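Local atomic coordinates of C24 protein (Bizionia argentinensis JUB59, PDB entry 6OV6), a protein that probably forms the receptor-binding tip of a long tail fibre of a temperate bacteriophage, a trimer that binds manganese. Residues S146-T157 against T269-G277; L193-R204 against G242-S253. All blocks are in the same frame, centred on the assembly; numbering follows the deposited sequence.

Interaction 1. Residues S146-T157 against T269-G277; sequences SGWQLCDGTNGT and TLAYIIYIG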
loop_
_atom_site.group_PDB
_atom_site.type_symbol
_atom_site.label_atom_id
_atom_site.label_comp_id
_atom_site.label_asym_id
_atom_site.label_seq_id
_atom_site.Cartn_x
_atom_site.Cartn_y
_atom_site.Cartn_z
ATOM N N SER A 146 3.240 -7.348 24.918
ATOM C CA SER A 146 2.431 -8.418 25.472
ATOM C C SER A 146 1.008 -8.373 24.941
ATOM O O SER A 146 0.378 -7.307 24.920
ATOM C CB SER A 146 2.428 -8.335 27.004
ATOM O OG SER A 146 1.517 -9.271 27.550
ATOM N N GLY A 147 0.520 -9.522 24.495
ATOM C CA GLY A 147 -0.826 -9.641 23.943
ATOM C C GLY A 147 -0.861 -9.438 22.437
ATOM O O GLY A 147 -1.875 -9.710 21.801
ATOM N N TRP A 148 0.241 -8.972 21.865
ATOM C CA TRP A 148 0.356 -8.720 20.418
ATOM C C TRP A 148 1.233 -9.771 19.749
ATOM O O TRP A 148 2.126 -10.324 20.396
ATOM C CB TRP A 148 0.953 -7.320 20.159
ATOM C CG TRP A 148 0.087 -6.186 20.625
ATOM C CD1 TRP A 148 -0.041 -5.716 21.903
ATOM C CD2 TRP A 148 -0.712 -5.324 19.798
ATOM N NE1 TRP A 148 -0.905 -4.643 21.930
ATOM C CE2 TRP A 148 -1.333 -4.383 20.649
ATOM C CE3 TRP A 148 -0.957 -5.252 18.406
ATOM C CZ2 TRP A 148 -2.185 -3.379 20.158
ATOM C CZ3 TRP A 148 -1.829 -4.290 17.923
ATOM C CH2 TRP A 148 -2.434 -3.365 18.789
ATOM N N GLN A 149 1.038 -9.980 18.440
ATOM C CA GLN A 149 1.887 -10.871 17.656
ATOM C C GLN A 149 1.942 -10.365 16.221
ATOM O O GLN A 149 1.067 -9.613 15.796
ATOM C CB GLN A 149 1.370 -12.329 17.675
ATOM C CG GLN A 149 0.116 -12.580 16.848
ATOM C CD GLN A 149 -0.092 -14.049 16.591
ATOM O OE1 GLN A 149 -0.601 -14.785 17.448
ATOM N NE2 GLN A 149 0.257 -14.493 15.388
ATOM N N LEU A 150 2.918 -10.859 15.466
ATOM C CA LEU A 150 3.076 -10.569 14.047
ATOM C C LEU A 150 1.898 -11.203 13.282
ATOM O O LEU A 150 1.441 -12.298 13.642
ATOM C CB LEU A 150 4.407 -11.208 13.619
ATOM C CG LEU A 150 5.144 -10.641 12.409
ATOM C CD1 LEU A 150 5.628 -9.190 12.662
ATOM C CD2 LEU A 150 6.317 -11.543 12.045
ATOM N N CYS A 151 1.372 -10.513 12.243
ATOM C CA CYS A 151 0.326 -11.084 11.383
ATOM C C CYS A 151 1.075 -12.035 10.435
ATOM O O CYS A 151 1.554 -11.620 9.370
ATOM C CB CYS A 151 -0.421 -9.997 10.620
ATOM S SG CYS A 151 -1.384 -8.894 11.698
ATOM N N ASP A 152 1.268 -13.285 10.895
ATOM C CA ASP A 152 2.067 -14.297 10.191
ATOM C C ASP A 152 1.325 -15.567 9.744
ATOM O O ASP A 152 1.952 -16.493 9.219
ATOM C CB ASP A 152 3.285 -14.669 11.053
ATOM C CG ASP A 152 2.953 -15.185 12.455
ATOM O OD1 ASP A 152 1.759 -15.438 12.732
ATOM O OD2 ASP A 152 3.871 -15.251 13.293
ATOM N N GLY A 153 0.017 -15.602 9.915
ATOM C CA GLY A 153 -0.765 -16.768 9.535
ATOM C C GLY A 153 -1.051 -17.734 10.679
ATOM O O GLY A 153 -1.930 -18.584 10.532
ATOM N N THR A 154 -0.322 -17.606 11.822
ATOM C CA THR A 154 -0.507 -18.426 13.045
ATOM C C THR A 154 -1.627 -17.827 13.920
ATOM O O THR A 154 -1.891 -16.621 13.837
ATOM C CB THR A 154 0.813 -18.539 13.846
ATOM O OG1 THR A 154 1.147 -17.292 14.473
ATOM C CG2 THR A 154 1.982 -19.043 13.010
ATOM N N ASN A 155 -2.285 -18.665 14.759
ATOM C CA ASN A 155 -3.355 -18.249 15.684
ATOM C C ASN A 155 -4.503 -17.507 15.008
ATOM O O ASN A 155 -5.025 -16.526 15.550
ATOM C CB ASN A 155 -2.798 -17.453 16.888
ATOM C CG ASN A 155 -1.701 -18.164 17.657
ATOM O OD1 ASN A 155 -0.584 -17.673 17.737
ATOM N ND2 ASN A 155 -1.971 -19.363 18.200
ATOM N N GLY A 156 -4.871 -17.988 13.820
ATOM C CA GLY A 156 -5.949 -17.445 13.009
ATOM C C GLY A 156 -5.676 -16.082 12.380
ATOM O O GLY A 156 -6.597 -15.479 11.831
ATOM N N THR A 157 -4.434 -15.599 12.432
ATOM C CA THR A 157 -4.083 -14.276 11.857
ATOM C C THR A 157 -3.890 -14.358 10.352
ATOM O O THR A 157 -3.637 -15.440 9.808
ATOM C CB THR A 157 -2.805 -13.673 12.514
ATOM O OG1 THR A 157 -1.632 -14.430 12.210
ATOM C CG2 THR A 157 -2.922 -13.492 14.011
ATOM N N THR A 269 9.588 -0.931 4.677
ATOM C CA THR A 269 9.214 -2.087 5.469
ATOM C C THR A 269 8.783 -1.707 6.894
ATOM O O THR A 269 9.543 -1.094 7.642
ATOM C CB THR A 269 10.365 -3.139 5.510
ATOM O OG1 THR A 269 10.790 -3.454 4.189
ATOM C CG2 THR A 269 9.955 -4.419 6.251
ATOM N N LEU A 270 7.571 -2.107 7.256
ATOM C CA LEU A 270 7.037 -1.983 8.610
ATOM C C LEU A 270 6.434 -3.343 8.974
ATOM O O LEU A 270 5.993 -4.081 8.090
ATOM C CB LEU A 270 5.969 -0.875 8.719
ATOM C CG LEU A 270 6.412 0.574 8.461
ATOM C CD1 LEU A 270 5.213 1.537 8.579
ATOM C CD2 LEU A 270 7.507 1.025 9.447
ATOM N N ALA A 271 6.338 -3.653 10.264
ATOM C CA ALA A 271 5.713 -4.905 10.649
ATOM C C ALA A 271 4.208 -4.690 10.832
ATOM O O ALA A 271 3.778 -3.637 11.312
ATOM C CB ALA A 271 6.320 -5.411 11.948
ATOM N N TYR A 272 3.426 -5.687 10.444
ATOM C CA TYR A 272 1.985 -5.753 10.683
ATOM C C TYR A 272 1.815 -6.642 11.916
ATOM O O TYR A 272 2.214 -7.816 11.906
ATOM C CB TYR A 272 1.199 -6.324 9.509
ATOM C CG TYR A 272 1.066 -5.321 8.401
ATOM C CD1 TYR A 272 0.240 -4.211 8.541
ATOM C CD2 TYR A 272 1.807 -5.446 7.228
ATOM C CE1 TYR A 272 0.142 -3.255 7.539
ATOM C CE2 TYR A 272 1.718 -4.483 6.209
ATOM C CZ TYR A 272 0.907 -3.374 6.390
ATOM O OH TYR A 272 0.811 -2.374 5.460
ATOM N N ILE A 273 1.294 -6.063 12.985
ATOM C CA ILE A 273 1.063 -6.805 14.232
ATOM C C ILE A 273 -0.420 -6.748 14.575
ATOM O O ILE A 273 -1.141 -5.886 14.070
ATOM C CB ILE A 273 1.960 -6.334 15.406
ATOM C CG1 ILE A 273 1.630 -4.867 15.862
ATOM C CG2 ILE A 273 3.471 -6.598 15.142
ATOM C CD1 ILE A 273 2.317 -4.434 17.196
ATOM N N ILE A 274 -0.879 -7.633 15.467
ATOM C CA ILE A 274 -2.290 -7.633 15.833
ATOM C C ILE A 274 -2.466 -8.007 17.303
ATOM O O ILE A 274 -1.676 -8.770 17.839
ATOM C CB ILE A 274 -3.100 -8.557 14.885
ATOM C CG1 ILE A 274 -4.621 -8.301 14.948
ATOM C CG2 ILE A 274 -2.716 -10.037 15.009
ATOM C CD1 ILE A 274 -5.349 -8.695 13.730
ATOM N N TYR A 275 -3.478 -7.450 17.933
ATOM C CA TYR A 275 -3.742 -7.767 19.319
ATOM C C TYR A 275 -4.577 -9.057 19.401
ATOM O O TYR A 275 -5.649 -9.126 18.830
ATOM C CB TYR A 275 -4.441 -6.609 20.018
ATOM C CG TYR A 275 -4.645 -6.888 21.490
ATOM C CD1 TYR A 275 -3.592 -6.785 22.392
ATOM C CD2 TYR A 275 -5.880 -7.301 21.973
ATOM C CE1 TYR A 275 -3.774 -7.055 23.749
ATOM C CE2 TYR A 275 -6.066 -7.598 23.328
ATOM C CZ TYR A 275 -5.012 -7.474 24.206
ATOM O OH TYR A 275 -5.213 -7.752 25.537
ATOM N N ILE A 276 -4.073 -10.049 20.127
ATOM C CA ILE A 276 -4.728 -11.343 20.337
ATOM C C ILE A 276 -5.388 -11.383 21.726
ATOM O O ILE A 276 -6.573 -11.681 21.826
ATOM C CB ILE A 276 -3.744 -12.530 20.085
ATOM C CG1 ILE A 276 -3.203 -12.530 18.614
ATOM C CG2 ILE A 276 -4.373 -13.910 20.444
ATOM C CD1 ILE A 276 -4.262 -12.769 17.438
ATOM N N GLY A 277 -4.630 -11.056 22.757
ATOM C CA GLY A 277 -5.140 -11.061 24.134
ATOM C C GLY A 277 -4.040 -11.388 25.133
ATOM O O GLY A 277 -3.119 -12.166 24.781
ATOM O OXT GLY A 277 -4.127 -10.896 26.278
HETATM O O HOH W 1 2.950 -9.447 9.660
#

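Interaction 2. Residues L193-R204 against G242-S253; sequences LDSRSINVTVPR and GIDRTLTSTPHS. With MN (manganese (II) ion), chain D.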
loop_
_atom_site.group_PDB
_atom_site.type_symbol
_atom_site.label_atom_id
_atom_site.label_comp_id
_atom_site.label_asym_id
_atom_site.label_seq_id
_atom_site.Cartn_x
_atom_site.Cartn_y
_atom_site.Cartn_z
ATOM N N LEU A 193 6.089 -7.436 -33.111
ATOM C CA LEU A 193 6.489 -6.513 -34.170
ATOM C C LEU A 193 5.703 -6.848 -35.428
ATOM O O LEU A 193 5.425 -8.028 -35.686
ATOM C CB LEU A 193 7.996 -6.668 -34.475
ATOM C CG LEU A 193 9.033 -6.131 -33.448
ATOM C CD1 LEU A 193 8.715 -4.752 -33.002
ATOM C CD2 LEU A 193 9.116 -6.998 -32.179
ATOM N N ASP A 194 5.396 -5.832 -36.239
ATOM C CA ASP A 194 4.692 -6.093 -37.498
ATOM C C ASP A 194 5.721 -6.553 -38.563
ATOM O O ASP A 194 6.929 -6.545 -38.275
ATOM C CB ASP A 194 3.862 -4.869 -37.933
ATOM C CG ASP A 194 4.622 -3.590 -38.214
ATOM O OD1 ASP A 194 5.779 -3.471 -37.764
ATOM O OD2 ASP A 194 4.070 -2.721 -38.904
ATOM N N SER A 195 5.238 -7.036 -39.732
ATOM C CA SER A 195 6.070 -7.587 -40.821
ATOM C C SER A 195 6.303 -6.541 -41.890
ATOM O O SER A 195 5.364 -5.814 -42.235
ATOM C CB SER A 195 5.405 -8.809 -41.455
ATOM O OG SER A 195 5.397 -9.898 -40.552
ATOM N N ARG A 196 7.553 -6.425 -42.397
ATOM C CA ARG A 196 7.885 -5.436 -43.428
ATOM C C ARG A 196 8.715 -6.064 -44.529
ATOM O O ARG A 196 9.464 -7.022 -44.290
ATOM C CB ARG A 196 8.644 -4.232 -42.843
ATOM C CG ARG A 196 7.952 -3.535 -41.654
ATOM C CD ARG A 196 7.103 -2.333 -42.060
ATOM N NE ARG A 196 6.362 -1.777 -40.916
ATOM C CZ ARG A 196 6.706 -0.676 -40.253
ATOM N NH1 ARG A 196 7.771 0.026 -40.621
ATOM N NH2 ARG A 196 5.975 -0.256 -39.227
ATOM N N SER A 197 8.564 -5.501 -45.744
ATOM C CA SER A 197 9.329 -5.863 -46.951
ATOM C C SER A 197 10.222 -4.680 -47.287
ATOM O O SER A 197 9.902 -3.544 -46.932
ATOM C CB SER A 197 8.397 -6.094 -48.143
ATOM O OG SER A 197 7.820 -7.388 -48.073
ATOM N N ILE A 198 11.320 -4.932 -47.992
ATOM C CA ILE A 198 12.207 -3.876 -48.452
ATOM C C ILE A 198 12.252 -3.963 -49.973
ATOM O O ILE A 198 11.852 -4.977 -50.543
ATOM C CB ILE A 198 13.632 -3.868 -47.799
ATOM C CG1 ILE A 198 14.390 -5.213 -47.922
ATOM C CG2 ILE A 198 13.612 -3.352 -46.342
ATOM C CD1 ILE A 198 15.189 -5.396 -49.234
ATOM N N ASN A 199 12.717 -2.892 -50.614
ATOM C CA ASN A 199 12.935 -2.856 -52.056
ATOM C C ASN A 199 14.420 -2.719 -52.292
ATOM O O ASN A 199 15.111 -2.053 -51.521
ATOM C CB ASN A 199 12.210 -1.680 -52.730
ATOM C CG ASN A 199 10.742 -1.903 -53.017
ATOM O OD1 ASN A 199 10.192 -3.009 -52.880
ATOM N ND2 ASN A 199 10.104 -0.892 -53.567
ATOM N N VAL A 200 14.914 -3.335 -53.374
ATOM C CA VAL A 200 16.312 -3.235 -53.768
ATOM C C VAL A 200 16.352 -3.078 -55.294
ATOM O O VAL A 200 15.495 -3.630 -55.978
ATOM C CB VAL A 200 17.161 -4.428 -53.205
ATOM C CG1 VAL A 200 16.828 -5.767 -53.879
ATOM C CG2 VAL A 200 18.639 -4.132 -53.273
ATOM N N THR A 201 17.283 -2.276 -55.810
ATOM C CA THR A 201 17.431 -2.068 -57.259
ATOM C C THR A 201 18.697 -2.744 -57.734
ATOM O O THR A 201 19.783 -2.381 -57.290
ATOM C CB THR A 201 17.395 -0.579 -57.638
ATOM O OG1 THR A 201 16.150 -0.040 -57.189
ATOM C CG2 THR A 201 17.548 -0.347 -59.173
ATOM N N VAL A 202 18.554 -3.717 -58.633
ATOM C CA VAL A 202 19.713 -4.444 -59.166
ATOM C C VAL A 202 20.157 -3.693 -60.419
ATOM O O VAL A 202 19.368 -3.580 -61.357
ATOM C CB VAL A 202 19.439 -5.955 -59.449
ATOM C CG1 VAL A 202 20.731 -6.672 -59.878
ATOM C CG2 VAL A 202 18.825 -6.636 -58.222
ATOM N N PRO A 203 21.393 -3.173 -60.462
ATOM C CA PRO A 203 21.830 -2.445 -61.668
ATOM C C PRO A 203 22.260 -3.353 -62.819
ATOM O O PRO A 203 22.837 -4.424 -62.595
ATOM C CB PRO A 203 23.009 -1.610 -61.163
ATOM C CG PRO A 203 23.597 -2.440 -60.068
ATOM C CD PRO A 203 22.469 -3.235 -59.447
ATOM N N ARG A 204 21.993 -2.913 -64.055
ATOM C CA ARG A 204 22.467 -3.617 -65.257
ATOM C C ARG A 204 23.956 -3.258 -65.496
ATOM O O ARG A 204 24.661 -4.008 -66.181
ATOM C CB ARG A 204 21.611 -3.287 -66.508
ATOM C CG ARG A 204 21.562 -1.774 -66.854
ATOM C CD ARG A 204 20.911 -1.487 -68.179
ATOM N NE ARG A 204 20.720 -0.046 -68.334
ATOM C CZ ARG A 204 20.742 0.606 -69.491
ATOM N NH1 ARG A 204 20.959 -0.047 -70.627
ATOM N NH2 ARG A 204 20.585 1.922 -69.518
ATOM N N GLY A 242 18.682 -3.675 -71.114
ATOM C CA GLY A 242 18.014 -2.382 -71.234
ATOM C C GLY A 242 17.694 -1.627 -69.963
ATOM O O GLY A 242 17.691 -0.387 -69.969
ATOM N N ILE A 243 17.392 -2.345 -68.859
ATOM C CA ILE A 243 16.955 -1.676 -67.625
ATOM C C ILE A 243 17.599 -2.217 -66.353
ATOM O O ILE A 243 18.071 -3.363 -66.319
ATOM C CB ILE A 243 15.386 -1.780 -67.488
ATOM C CG1 ILE A 243 14.914 -3.274 -67.389
ATOM C CG2 ILE A 243 14.629 -1.022 -68.622
ATOM C CD1 ILE A 243 13.477 -3.503 -66.851
ATOM N N ASP A 244 17.521 -1.404 -65.283
ATOM C CA ASP A 244 17.844 -1.821 -63.919
ATOM C C ASP A 244 16.587 -2.546 -63.415
ATOM O O ASP A 244 15.519 -2.391 -63.997
ATOM C CB ASP A 244 18.127 -0.625 -63.005
ATOM C CG ASP A 244 19.365 0.147 -63.391
ATOM O OD1 ASP A 244 20.327 -0.479 -63.891
ATOM O OD2 ASP A 244 19.375 1.376 -63.196
ATOM N N ARG A 245 16.704 -3.333 -62.336
ATOM C CA ARG A 245 15.539 -4.081 -61.824
ATOM C C ARG A 245 15.215 -3.755 -60.365
ATOM O O ARG A 245 16.007 -4.081 -59.483
ATOM C CB ARG A 245 15.745 -5.604 -61.969
ATOM C CG ARG A 245 16.166 -6.059 -63.361
ATOM C CD ARG A 245 15.169 -5.741 -64.462
ATOM N NE ARG A 245 13.907 -6.468 -64.309
ATOM C CZ ARG A 245 13.744 -7.759 -64.567
ATOM N NH1 ARG A 245 14.769 -8.496 -64.980
ATOM N NH2 ARG A 245 12.554 -8.325 -64.416
ATOM N N THR A 246 14.040 -3.159 -60.108
ATOM C CA THR A 246 13.601 -2.849 -58.728
ATOM C C THR A 246 12.761 -4.018 -58.219
ATOM O O THR A 246 11.747 -4.375 -58.821
ATOM C CB THR A 246 12.916 -1.486 -58.610
ATOM O OG1 THR A 246 13.864 -0.492 -59.001
ATOM C CG2 THR A 246 12.478 -1.184 -57.155
ATOM N N LEU A 247 13.226 -4.644 -57.137
ATOM C CA LEU A 247 12.598 -5.852 -56.619
ATOM C C LEU A 247 12.060 -5.668 -55.214
ATOM O O LEU A 247 12.610 -4.876 -54.469
ATOM C CB LEU A 247 13.658 -6.973 -56.599
ATOM C CG LEU A 247 14.454 -7.224 -57.914
ATOM C CD1 LEU A 247 15.562 -8.222 -57.682
ATOM C CD2 LEU A 247 13.536 -7.682 -59.035
ATOM N N THR A 248 11.020 -6.441 -54.847
ATOM C CA THR A 248 10.462 -6.412 -53.490
ATOM C C THR A 248 10.797 -7.725 -52.799
ATOM O O THR A 248 10.592 -8.799 -53.369
ATOM C CB THR A 248 8.946 -6.141 -53.475
ATOM O OG1 THR A 248 8.723 -4.911 -54.183
ATOM C CG2 THR A 248 8.367 -6.065 -52.013
ATOM N N SER A 249 11.292 -7.622 -51.583
ATOM C CA SER A 249 11.643 -8.771 -50.774
ATOM C C SER A 249 10.410 -9.449 -50.209
ATOM O O SER A 249 9.294 -8.925 -50.278
ATOM C CB SER A 249 12.551 -8.340 -49.621
ATOM O OG SER A 249 11.823 -7.760 -48.546
ATOM N N THR A 250 10.636 -10.623 -49.633
ATOM C CA THR A 250 9.664 -11.380 -48.863
ATOM C C THR A 250 9.515 -10.606 -47.522
ATOM O O THR A 250 10.493 -9.984 -47.085
ATOM C CB THR A 250 10.221 -12.771 -48.573
ATOM O OG1 THR A 250 11.465 -12.629 -47.882
ATOM C CG2 THR A 250 10.375 -13.622 -49.838
ATOM N N PRO A 251 8.336 -10.636 -46.858
ATOM C CA PRO A 251 8.212 -9.917 -45.559
ATOM C C PRO A 251 9.051 -10.545 -44.457
ATOM O O PRO A 251 9.428 -11.707 -44.543
ATOM C CB PRO A 251 6.718 -10.031 -45.196
ATOM C CG PRO A 251 6.037 -10.620 -46.413
ATOM C CD PRO A 251 7.090 -11.358 -47.209
ATOM N N HIS A 252 9.355 -9.767 -43.421
ATOM C CA HIS A 252 10.060 -10.303 -42.260
ATOM C C HIS A 252 9.618 -9.535 -41.020
ATOM O O HIS A 252 9.193 -8.382 -41.116
ATOM C CB HIS A 252 11.595 -10.189 -42.403
ATOM C CG HIS A 252 12.110 -8.824 -42.080
ATOM N ND1 HIS A 252 11.917 -7.757 -42.941
ATOM C CD2 HIS A 252 12.749 -8.385 -40.967
ATOM C CE1 HIS A 252 12.458 -6.714 -42.339
ATOM N NE2 HIS A 252 12.950 -7.040 -41.142
ATOM N N SER A 253 9.779 -10.163 -39.865
ATOM C CA SER A 253 9.495 -9.545 -38.569
ATOM C C SER A 253 10.667 -9.896 -37.660
ATOM O O SER A 253 11.652 -10.452 -38.134
ATOM C CB SER A 253 8.192 -10.099 -37.996
ATOM O OG SER A 253 7.793 -9.273 -36.911
HETATM MN MN MN D . 13.770 -5.564 -39.620
#

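Interaction 1. Residues S146-T157 against T269-G277
W148 and Y275 face each other as a non-hydrogen-bonded pair of antiparallel strands, their side chains on the same face of the sheet and crossing at about a right angle. Y275 CB stands over the six-membered ring of W148, 3.7 Å from its centroid and almost on the ring normal, a CH-pi contact. Y275 chi1 of -176° carries the ring past the indole, so that an edge turns to the five-membered ring in a T-shaped pair whose planes lie 68° apart. I273 CD1 reaches W148 CE3 at 3.6 Å. Around I274 and Q149, whose side chains lie on the opposite face, C151 SG rests 3.6 Å from I274 CB, the T157 and I274 side chains slide past each other in opposite directions, CG2 to CG2, and Q149 OE1 lies against I276 CG1. A bond from Q149 NE2 to L150 O, in the amide plane, steadies the amide. Q149 and I274 exchange two backbone bonds, and C151 N donates to Y272 O. G147 O takes two donors, I276 N at 2.8 Å and G277 N at 3.2 Å. A water donates to both C151 O and Y272 O, bridging the segments just past the end of strand 148-150. In this three-stranded antiparallel sheet strand 267-275 is central, between 148-150 and 135-137; I273 and Y275 make backbone hydrogen bonds to Q135 of that strand and to G131 ahead of it. R125 of the second subunit accepts from W148 NE1 through its backbone O and forms a salt bridge with the C-terminal carboxylate of G277.

Interaction 2. Residues L193-R204 against G242-S253
H252 meets R196 as a hydrogen-bonded antiparallel pair, each backbone N donating to the other's O at 2.9 Å. From H252 CB, CG sits between the backbone N and the carbonyl carbon (chi1 80°), which turns the ring back toward the R196 carbonyl. CG lies 3.9 Å from R196 O; ND1 comes to 2.9 Å of the same oxygen, a weak bond bent to 126°. CE1 passes 3.6 Å from R196 O. CD2 and CE1 lie 3.3 and 3.2 Å from the manganese, flanking NE2, which binds the metal at 2.3 Å. Further along, I198 N donates to S249 OG nearly straight, and S249 N to I198 O. Beyond this, strands 199-202 and 245-248 put N199 with T248 and T201 with T246 on one face, joined through hydroxyls, and V200, V202, R245 and L247 on the other. Past the strands, D244 OD1 accepts from R204 N and G242 O lies over the R204 guanidinium. H252 and H254 from all three subunits supply six imidazole nitrogens to the manganese. With NE2 on the metal, the ring proton would sit on ND1, where the weak bond to R196 O may help fix the ring's rotation and perhaps slightly strengthen the ligand.

Both interactions are antiparallel strand pairs, but they share no strand: interaction 1 joins 148-150 to the C-terminal strand, interaction 2 joins 199-202 to 245-248 further along the fibre, their centres 69 Å apart. In sequence interaction 2 falls between the two segments of interaction 1. Interaction 1 is the more buried, its C-terminal strand packed within a three-stranded sheet and joined by aromatic and aliphatic contacts. Interaction 2 is a slender two-stranded pair, with threonine hydroxyls and the N199 amide on its exposed face and V200, V202 and L247, with R245, on the other, which meets neighbouring subunits. Each also relies on those subunits, interaction 1 through arginine bonds and packing, interaction 2 through a shared manganese as well as hydrogen bonds and packing.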